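Local coordinates for 2-oxoglutarate (2OG) and Fe(II)-dependent oxygenase superfamily protein (Arabidopsis thaliana, PDB 6KWA), which probably oxidises the plant hormone indole-3-acetic acid irreversibly to inactive 2-oxoindole-3-acetic acid, as a non-haem iron(II) dioxygenase that uses 2-oxoglutarate, at residues K45-D50 against A106-I111; R54-K59 against S69-P74; L84-M89 against N96-Q101. All coordinates share one frame; numbering follows the deposited sequence.

Contact 1 of 3, residues K45-D50 against A106-I111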
# COMPACT_ATOMS: atom_id res chain seq x y z
N LYS A 45 -11.19 -8.92 -3.80
CA LYS A 45 -10.31 -9.59 -4.74
C LYS A 45 -11.08 -10.19 -5.94
O LYS A 45 -10.59 -10.17 -7.08
CB LYS A 45 -9.50 -10.68 -4.05
CG LYS A 45 -8.45 -11.28 -4.95
CD LYS A 45 -7.80 -12.51 -4.35
CE LYS A 45 -6.82 -13.14 -5.33
NZ LYS A 45 -6.40 -14.50 -4.87
N LYS A 46 -12.29 -10.70 -5.71
CA LYS A 46 -13.09 -11.24 -6.80
C LYS A 46 -13.51 -10.10 -7.73
O LYS A 46 -13.49 -10.24 -8.95
CB LYS A 46 -14.34 -11.94 -6.27
CG LYS A 46 -14.11 -13.18 -5.41
CD LYS A 46 -15.49 -13.78 -5.04
CE LYS A 46 -15.38 -15.09 -4.28
NZ LYS A 46 -14.92 -14.79 -2.89
N THR A 47 -13.91 -8.97 -7.14
CA THR A 47 -14.29 -7.79 -7.92
C THR A 47 -13.10 -7.39 -8.81
O THR A 47 -13.29 -7.05 -9.97
CB THR A 47 -14.70 -6.62 -7.02
OG1 THR A 47 -15.84 -7.00 -6.25
CG2 THR A 47 -15.06 -5.36 -7.81
N VAL A 48 -11.89 -7.44 -8.25
CA VAL A 48 -10.67 -7.06 -8.95
C VAL A 48 -10.39 -7.95 -10.17
O VAL A 48 -10.05 -7.47 -11.24
CB VAL A 48 -9.44 -7.12 -8.03
CG1 VAL A 48 -8.14 -7.15 -8.85
CG2 VAL A 48 -9.43 -5.93 -7.03
N ILE A 49 -10.49 -9.25 -9.96
CA ILE A 49 -10.34 -10.19 -11.04
C ILE A 49 -11.37 -9.85 -12.11
O ILE A 49 -11.07 -9.85 -13.31
CB ILE A 49 -10.47 -11.63 -10.55
CG1 ILE A 49 -9.31 -11.95 -9.61
CG2 ILE A 49 -10.49 -12.59 -11.71
CD1 ILE A 49 -9.42 -13.31 -8.90
N ASP A 50 -12.59 -9.54 -11.68
CA ASP A 50 -13.64 -9.22 -12.63
C ASP A 50 -13.44 -7.87 -13.33
O ASP A 50 -13.71 -7.74 -14.53
CB ASP A 50 -15.00 -9.22 -11.94
CG ASP A 50 -16.14 -9.36 -12.94
OD1 ASP A 50 -16.13 -10.37 -13.67
OD2 ASP A 50 -17.00 -8.45 -13.05
N ALA A 106 -23.83 -3.14 -9.26
CA ALA A 106 -24.30 -2.54 -8.01
C ALA A 106 -23.54 -3.10 -6.80
O ALA A 106 -23.14 -2.36 -5.91
CB ALA A 106 -25.82 -2.75 -7.85
N ASP A 107 -23.45 -4.43 -6.75
CA ASP A 107 -22.76 -5.15 -5.70
C ASP A 107 -21.31 -4.74 -5.63
O ASP A 107 -20.76 -4.53 -4.55
CB ASP A 107 -22.83 -6.66 -5.94
CG ASP A 107 -24.12 -7.28 -5.42
OD1 ASP A 107 -25.04 -6.54 -5.00
OD2 ASP A 107 -24.19 -8.53 -5.42
N GLN A 108 -20.69 -4.65 -6.81
CA GLN A 108 -19.28 -4.32 -6.91
C GLN A 108 -19.03 -2.91 -6.44
O GLN A 108 -17.99 -2.61 -5.84
CB GLN A 108 -18.81 -4.47 -8.34
CG GLN A 108 -18.46 -5.88 -8.70
CD GLN A 108 -18.37 -6.09 -10.19
OE1 GLN A 108 -18.59 -5.16 -10.98
NE2 GLN A 108 -17.98 -7.29 -10.58
N ARG A 109 -20.00 -2.05 -6.69
CA ARG A 109 -19.88 -0.67 -6.27
C ARG A 109 -19.87 -0.64 -4.76
O ARG A 109 -19.04 0.05 -4.17
CB ARG A 109 -21.02 0.19 -6.81
CG ARG A 109 -20.95 1.65 -6.40
CD ARG A 109 -22.05 2.46 -7.04
NE ARG A 109 -22.05 2.31 -8.49
CZ ARG A 109 -21.53 3.19 -9.33
NH1 ARG A 109 -20.94 4.29 -8.85
NH2 ARG A 109 -21.57 2.99 -10.63
N GLU A 110 -20.74 -1.44 -4.15
CA GLU A 110 -20.87 -1.39 -2.70
C GLU A 110 -19.67 -2.03 -2.00
O GLU A 110 -19.24 -1.57 -0.92
CB GLU A 110 -22.16 -2.10 -2.29
CG GLU A 110 -23.33 -1.15 -2.11
CD GLU A 110 -24.49 -1.80 -1.37
OE1 GLU A 110 -24.43 -3.03 -1.15
OE2 GLU A 110 -25.46 -1.09 -1.00
N ILE A 111 -19.12 -3.07 -2.61
CA ILE A 111 -17.90 -3.71 -2.12
C ILE A 111 -16.74 -2.73 -2.09
O ILE A 111 -15.99 -2.65 -1.11
CB ILE A 111 -17.55 -4.93 -2.98
CG1 ILE A 111 -18.63 -6.00 -2.77
CG2 ILE A 111 -16.15 -5.45 -2.63
CD1 ILE A 111 -18.55 -7.16 -3.74
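Thr-47 and Gln-108 mark where helix 38-51 packs on the start of the long helix 106-133, away from the annotated sites; their CA atoms are 6.2 Å apart. The local axes approach to 10.3 Å, and their N-to-C directions diverge by 125°, so the segments run closer to antiparallel than to parallel. Thr-47 slides past Gln-108 in the opposite direction: its methyl CG2, anti to the backbone N, lies 3.6 Å from Gln-108 CG. Its OG1 is beside Ile-111 CD1 at 3.7 Å, but this is packing, since the hydroxyl is hydrogen-bonded to the carbonyl of Glu-43 one turn back. Beyond CG the chain of Gln-108 is extended, which carries NE2 to Asp-50 OD2 at 2.9 Å with an N-H...O angle of 153°. The bond lies near the amide plane and reaches OD2 on its anti side, 34° out of the carboxylate plane. OD2 also forms a salt bridge with Arg-54, whose guanidinium probably also donates to Gln-108 OE1, as does Ser-105 N. A leucine in place of Gln-108 would probably leave Asp-50 without its amide donor and Arg-54 without one acceptor. Apolar contact at Thr-47 thus adjoins a polar cluster, where bonds at both ends of the amide are likely to fix its rotation.

Contact 2 of 3, residues R54-K59 against S69-P74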
# COMPACT_ATOMS: atom_id res chain seq x y z
N ARG A 54 -12.88 -6.60 -17.80
CA ARG A 54 -13.71 -5.63 -18.52
C ARG A 54 -13.09 -5.40 -19.90
O ARG A 54 -11.88 -5.59 -20.08
CB ARG A 54 -13.81 -4.30 -17.77
CG ARG A 54 -14.76 -4.29 -16.58
CD ARG A 54 -16.21 -4.45 -16.98
NE ARG A 54 -17.12 -4.09 -15.90
CZ ARG A 54 -17.48 -4.91 -14.92
NH1 ARG A 54 -17.02 -6.15 -14.89
NH2 ARG A 54 -18.32 -4.51 -13.97
N PRO A 55 -13.93 -5.03 -20.89
CA PRO A 55 -13.41 -4.70 -22.23
C PRO A 55 -12.28 -3.68 -22.11
O PRO A 55 -12.32 -2.81 -21.24
CB PRO A 55 -14.63 -4.12 -22.95
CG PRO A 55 -15.80 -4.83 -22.29
CD PRO A 55 -15.40 -4.99 -20.84
N TYR A 56 -11.28 -3.80 -22.97
CA TYR A 56 -10.16 -2.88 -22.96
C TYR A 56 -10.60 -1.43 -23.05
O TYR A 56 -10.06 -0.54 -22.38
CB TYR A 56 -9.23 -3.23 -24.11
CG TYR A 56 -7.91 -2.50 -24.11
CD1 TYR A 56 -6.86 -2.93 -23.31
CD2 TYR A 56 -7.71 -1.40 -24.94
CE1 TYR A 56 -5.62 -2.28 -23.33
CE2 TYR A 56 -6.48 -0.75 -24.97
CZ TYR A 56 -5.45 -1.19 -24.17
OH TYR A 56 -4.25 -0.54 -24.20
N GLU A 57 -11.61 -1.19 -23.87
CA GLU A 57 -11.99 0.17 -24.17
C GLU A 57 -12.75 0.76 -22.97
O GLU A 57 -12.78 1.98 -22.77
CB GLU A 57 -12.76 0.18 -25.49
CG GLU A 57 -12.75 1.52 -26.22
CD GLU A 57 -13.00 1.33 -27.74
OE1 GLU A 57 -12.92 0.16 -28.21
OE2 GLU A 57 -13.18 2.34 -28.46
N VAL A 58 -13.29 -0.12 -22.13
CA VAL A 58 -13.83 0.29 -20.85
C VAL A 58 -12.68 0.65 -19.87
O VAL A 58 -12.69 1.72 -19.25
CB VAL A 58 -14.70 -0.82 -20.22
CG1 VAL A 58 -15.10 -0.44 -18.78
CG2 VAL A 58 -15.95 -1.08 -21.07
N LYS A 59 -11.68 -0.22 -19.76
CA LYS A 59 -10.57 0.02 -18.83
C LYS A 59 -9.84 1.32 -19.12
O LYS A 59 -9.47 2.03 -18.19
CB LYS A 59 -9.59 -1.14 -18.85
CG LYS A 59 -10.18 -2.40 -18.23
CD LYS A 59 -9.15 -3.51 -18.04
CE LYS A 59 -8.82 -4.27 -19.34
NZ LYS A 59 -8.06 -5.55 -19.03
N SER A 69 -2.35 7.57 -11.81
CA SER A 69 -3.34 7.06 -10.87
C SER A 69 -4.37 6.19 -11.55
O SER A 69 -5.08 5.45 -10.88
CB SER A 69 -4.06 8.19 -10.13
OG SER A 69 -5.17 8.69 -10.85
N GLY A 70 -4.48 6.31 -12.87
CA GLY A 70 -5.46 5.57 -13.65
C GLY A 70 -4.93 4.29 -14.27
O GLY A 70 -3.99 3.68 -13.77
N TYR A 71 -5.54 3.88 -15.38
CA TYR A 71 -5.22 2.62 -16.02
C TYR A 71 -3.85 2.56 -16.66
O TYR A 71 -3.41 3.52 -17.28
CB TYR A 71 -6.26 2.32 -17.10
CG TYR A 71 -6.03 1.02 -17.83
CD1 TYR A 71 -5.95 -0.17 -17.15
CD2 TYR A 71 -5.92 0.99 -19.22
CE1 TYR A 71 -5.77 -1.36 -17.81
CE2 TYR A 71 -5.74 -0.21 -19.89
CZ TYR A 71 -5.67 -1.37 -19.19
OH TYR A 71 -5.48 -2.56 -19.85
N ARG A 72 -3.17 1.43 -16.51
CA ARG A 72 -1.95 1.18 -17.26
C ARG A 72 -1.93 -0.23 -17.82
O ARG A 72 -2.01 -1.20 -17.07
CB ARG A 72 -0.70 1.41 -16.39
CG ARG A 72 -0.38 2.85 -16.10
CD ARG A 72 -0.10 3.61 -17.38
NE ARG A 72 0.35 4.97 -17.10
CZ ARG A 72 -0.46 5.99 -16.82
NH1 ARG A 72 -1.78 5.81 -16.82
NH2 ARG A 72 0.06 7.18 -16.56
N ALA A 73 -1.77 -0.34 -19.13
CA ALA A 73 -1.62 -1.63 -19.76
C ALA A 73 -0.16 -2.04 -19.75
O ALA A 73 0.74 -1.19 -19.74
CB ALA A 73 -2.15 -1.58 -21.21
N PRO A 74 0.10 -3.36 -19.80
CA PRO A 74 1.49 -3.85 -19.89
C PRO A 74 2.19 -3.29 -21.13
O PRO A 74 1.58 -3.14 -22.18
CB PRO A 74 1.33 -5.37 -20.00
CG PRO A 74 -0.06 -5.67 -19.48
CD PRO A 74 -0.89 -4.46 -19.79
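Tyr-71 presents an edge to the face of Tyr-56 and one of its own faces to Lys-59. The two tyrosine rings form an offset edge-to-face (T-shaped) pair, with centroids 5.9 Å apart and planes at 79°. The hydroxyl end of Tyr-71 does the touching: its OH lies 3.5 Å from Tyr-56 CE1, and its CE2 packs against the same carbon. Tyr-56 reaches across because its CG is anti to the backbone N (chi1 -171°), which swings the ring out from the helix start. At the rim of that ring, near its plane, Ala-73 CB sits 3.8 Å from Tyr-56 OH. Lys-59 makes the face contact, a CH-pi interaction: its CB stands 3.9 Å from the centroid of the Tyr-71 ring, almost on the ring normal. Lys-59 O lies 3.4 Å from Tyr-71 CB. On the opposite face, Ala-73 N lies 4.0 Å above the Tyr-71 plane, displaced toward the rim. The lysine chain bends at chi3, and its NZ forms a salt bridge with Glu-82 and a hydrogen bond with Phe-52 O; the Tyr-71 hydroxyl is hydrogen-bonded to the same carboxylate. One acidic group therefore holds both polar ends. The contact joins the short helix 56-59, begun at N-cap Pro-55, to the loop leading into strand 81-87, and that edge strand supplies both Glu-82 and Leu-84, which touches Tyr-71.

Contact 3 of 3, residues L84-M89 against N96-Q101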
# COMPACT_ATOMS: atom_id res chain seq x y z
N LEU A 84 -5.22 -0.70 -12.50
CA LEU A 84 -6.30 0.26 -12.46
C LEU A 84 -6.23 1.00 -11.12
O LEU A 84 -5.69 0.48 -10.14
CB LEU A 84 -7.68 -0.42 -12.60
CG LEU A 84 -8.08 -1.11 -13.91
CD1 LEU A 84 -8.93 -2.33 -13.64
CD2 LEU A 84 -8.88 -0.10 -14.72
N GLY A 85 -6.80 2.20 -11.06
CA GLY A 85 -6.83 2.86 -9.77
C GLY A 85 -7.53 4.18 -9.72
O GLY A 85 -7.98 4.72 -10.74
N LEU A 86 -7.61 4.72 -8.51
CA LEU A 86 -8.34 5.96 -8.32
C LEU A 86 -7.64 6.76 -7.25
O LEU A 86 -7.06 6.22 -6.30
CB LEU A 86 -9.81 5.69 -7.96
CG LEU A 86 -10.22 5.09 -6.62
CD1 LEU A 86 -10.64 6.16 -5.65
CD2 LEU A 86 -11.32 4.10 -6.77
N TYR A 87 -7.64 8.07 -7.47
CA TYR A 87 -7.09 9.04 -6.57
C TYR A 87 -8.16 9.52 -5.59
O TYR A 87 -9.35 9.62 -5.94
CB TYR A 87 -6.52 10.19 -7.40
CG TYR A 87 -6.04 11.35 -6.58
CD1 TYR A 87 -4.78 11.34 -6.04
CD2 TYR A 87 -6.86 12.45 -6.35
CE1 TYR A 87 -4.32 12.40 -5.29
CE2 TYR A 87 -6.41 13.52 -5.60
CZ TYR A 87 -5.14 13.49 -5.07
OH TYR A 87 -4.69 14.55 -4.32
N ASP A 88 -7.73 9.85 -4.38
CA ASP A 88 -8.61 10.37 -3.32
C ASP A 88 -9.63 9.33 -2.93
O ASP A 88 -10.83 9.57 -2.97
CB ASP A 88 -9.28 11.67 -3.79
CG ASP A 88 -9.89 12.46 -2.65
OD1 ASP A 88 -9.43 12.35 -1.50
OD2 ASP A 88 -10.83 13.23 -2.91
N MET A 89 -9.13 8.16 -2.50
CA MET A 89 -10.01 7.03 -2.25
C MET A 89 -10.85 7.24 -1.00
O MET A 89 -11.80 6.49 -0.73
CB MET A 89 -9.21 5.73 -2.17
CG MET A 89 -8.50 5.45 -0.86
SD MET A 89 -7.56 3.89 -0.94
CE MET A 89 -8.88 2.71 -0.67
N ASN A 96 -17.07 6.40 -6.54
CA ASN A 96 -18.18 6.19 -7.48
C ASN A 96 -17.82 6.51 -8.93
O ASN A 96 -18.27 5.84 -9.86
CB ASN A 96 -19.40 7.00 -7.06
CG ASN A 96 -20.20 6.30 -6.01
OD1 ASN A 96 -20.45 5.10 -6.12
ND2 ASN A 96 -20.60 7.03 -4.98
N THR A 97 -17.02 7.54 -9.12
CA THR A 97 -16.56 7.89 -10.45
C THR A 97 -15.82 6.72 -11.09
O THR A 97 -16.05 6.40 -12.26
CB THR A 97 -15.64 9.09 -10.38
OG1 THR A 97 -16.41 10.20 -9.89
CG2 THR A 97 -15.02 9.40 -11.75
N PHE A 98 -14.93 6.11 -10.31
CA PHE A 98 -14.20 4.93 -10.72
C PHE A 98 -15.18 3.80 -11.07
O PHE A 98 -15.04 3.13 -12.09
CB PHE A 98 -13.26 4.53 -9.59
CG PHE A 98 -12.47 3.29 -9.87
CD1 PHE A 98 -11.29 3.35 -10.60
CD2 PHE A 98 -12.87 2.06 -9.37
CE1 PHE A 98 -10.54 2.20 -10.85
CE2 PHE A 98 -12.13 0.91 -9.62
CZ PHE A 98 -10.97 0.99 -10.36
N CYS A 99 -16.19 3.59 -10.23
CA CYS A 99 -17.17 2.55 -10.49
C CYS A 99 -18.02 2.84 -11.75
O CYS A 99 -18.35 1.93 -12.51
CB CYS A 99 -18.06 2.35 -9.27
SG CYS A 99 -17.18 1.54 -7.92
N ASP A 100 -18.33 4.11 -11.97
CA ASP A 100 -18.99 4.52 -13.21
C ASP A 100 -18.13 4.13 -14.40
O ASP A 100 -18.63 3.45 -15.30
CB ASP A 100 -19.27 6.03 -13.21
CG ASP A 100 -20.24 6.45 -12.10
OD1 ASP A 100 -20.90 5.55 -11.52
OD2 ASP A 100 -20.36 7.66 -11.82
N GLN A 101 -16.85 4.54 -14.38
CA GLN A 101 -15.89 4.28 -15.47
C GLN A 101 -15.75 2.79 -15.81
O GLN A 101 -15.62 2.43 -16.98
CB GLN A 101 -14.49 4.85 -15.13
CG GLN A 101 -14.39 6.39 -15.10
CD GLN A 101 -13.04 6.92 -14.61
OE1 GLN A 101 -12.24 6.19 -14.03
NE2 GLN A 101 -12.80 8.20 -14.82
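Phe-98 and Leu-86 meet through two different first torsions. In Phe-98, CG is anti to the backbone N (chi1 178°), which sends the ring from the helix toward the strand. In Leu-86, CG lies between the backbone N and the carbonyl carbon (chi1 70°), an uncommon setting that brings CD2 against the base of the ring. The side chains cross at about a right angle, and packing is close: Leu-86 CD2 is 3.4 Å from Phe-98 CG and equally near its CB. Farther along the ring, Leu-86 CB lies 3.8 Å from Phe-98 CD1. The far end meets Leu-84, whose CB reaches the ring edge near its plane, 4.2 Å from Phe-98 CZ. Between the two leucines, the backbone of Gly-85 faces the ring, with Gly-85 O 3.6 Å from Phe-98 CD1. The helical segment 96-101 runs roughly antiparallel to strand segment 84-87 (148°), with the local axes 8.8 Å apart. Met-112 of helix 106-133 also touches Phe-98, so the ring is a shared core element between that long helix and the edge of the main sheet. The carbonyl of Gly-85, buried beside this ring, accepts a hydrogen bond from Asn-62 ND2, which also bonds to Gln-101 OE1. One amide thus satisfies a buried strand oxygen and ties strand to helix, while the interface itself is held by van der Waals packing.

How the contacts relate
Contacts 2 and 3 lie in series along the chain, and both are nested inside the loop that contact 1 closes. The centre of contact 3 is about 12 Å from those of contacts 1 and 2, which are about 16 Å apart. Arg-109 of contact 1 bridges to contact 3 by a salt bridge, NH2 to Asp-100 OD1 at 2.8 Å, and probably a hydrogen bond to Asn-96. Contacts 2 and 3 pack directly, with Tyr-71 CD1 3.8 Å from Leu-84 CD2. The side chain of Leu-84 lies about 8 Å from that of Asn-152, a 2-oxoglutarate-binding residue. The side chain of Tyr-71 is about 10 Å from that of Asn-152. Contact 1 lies away from that site.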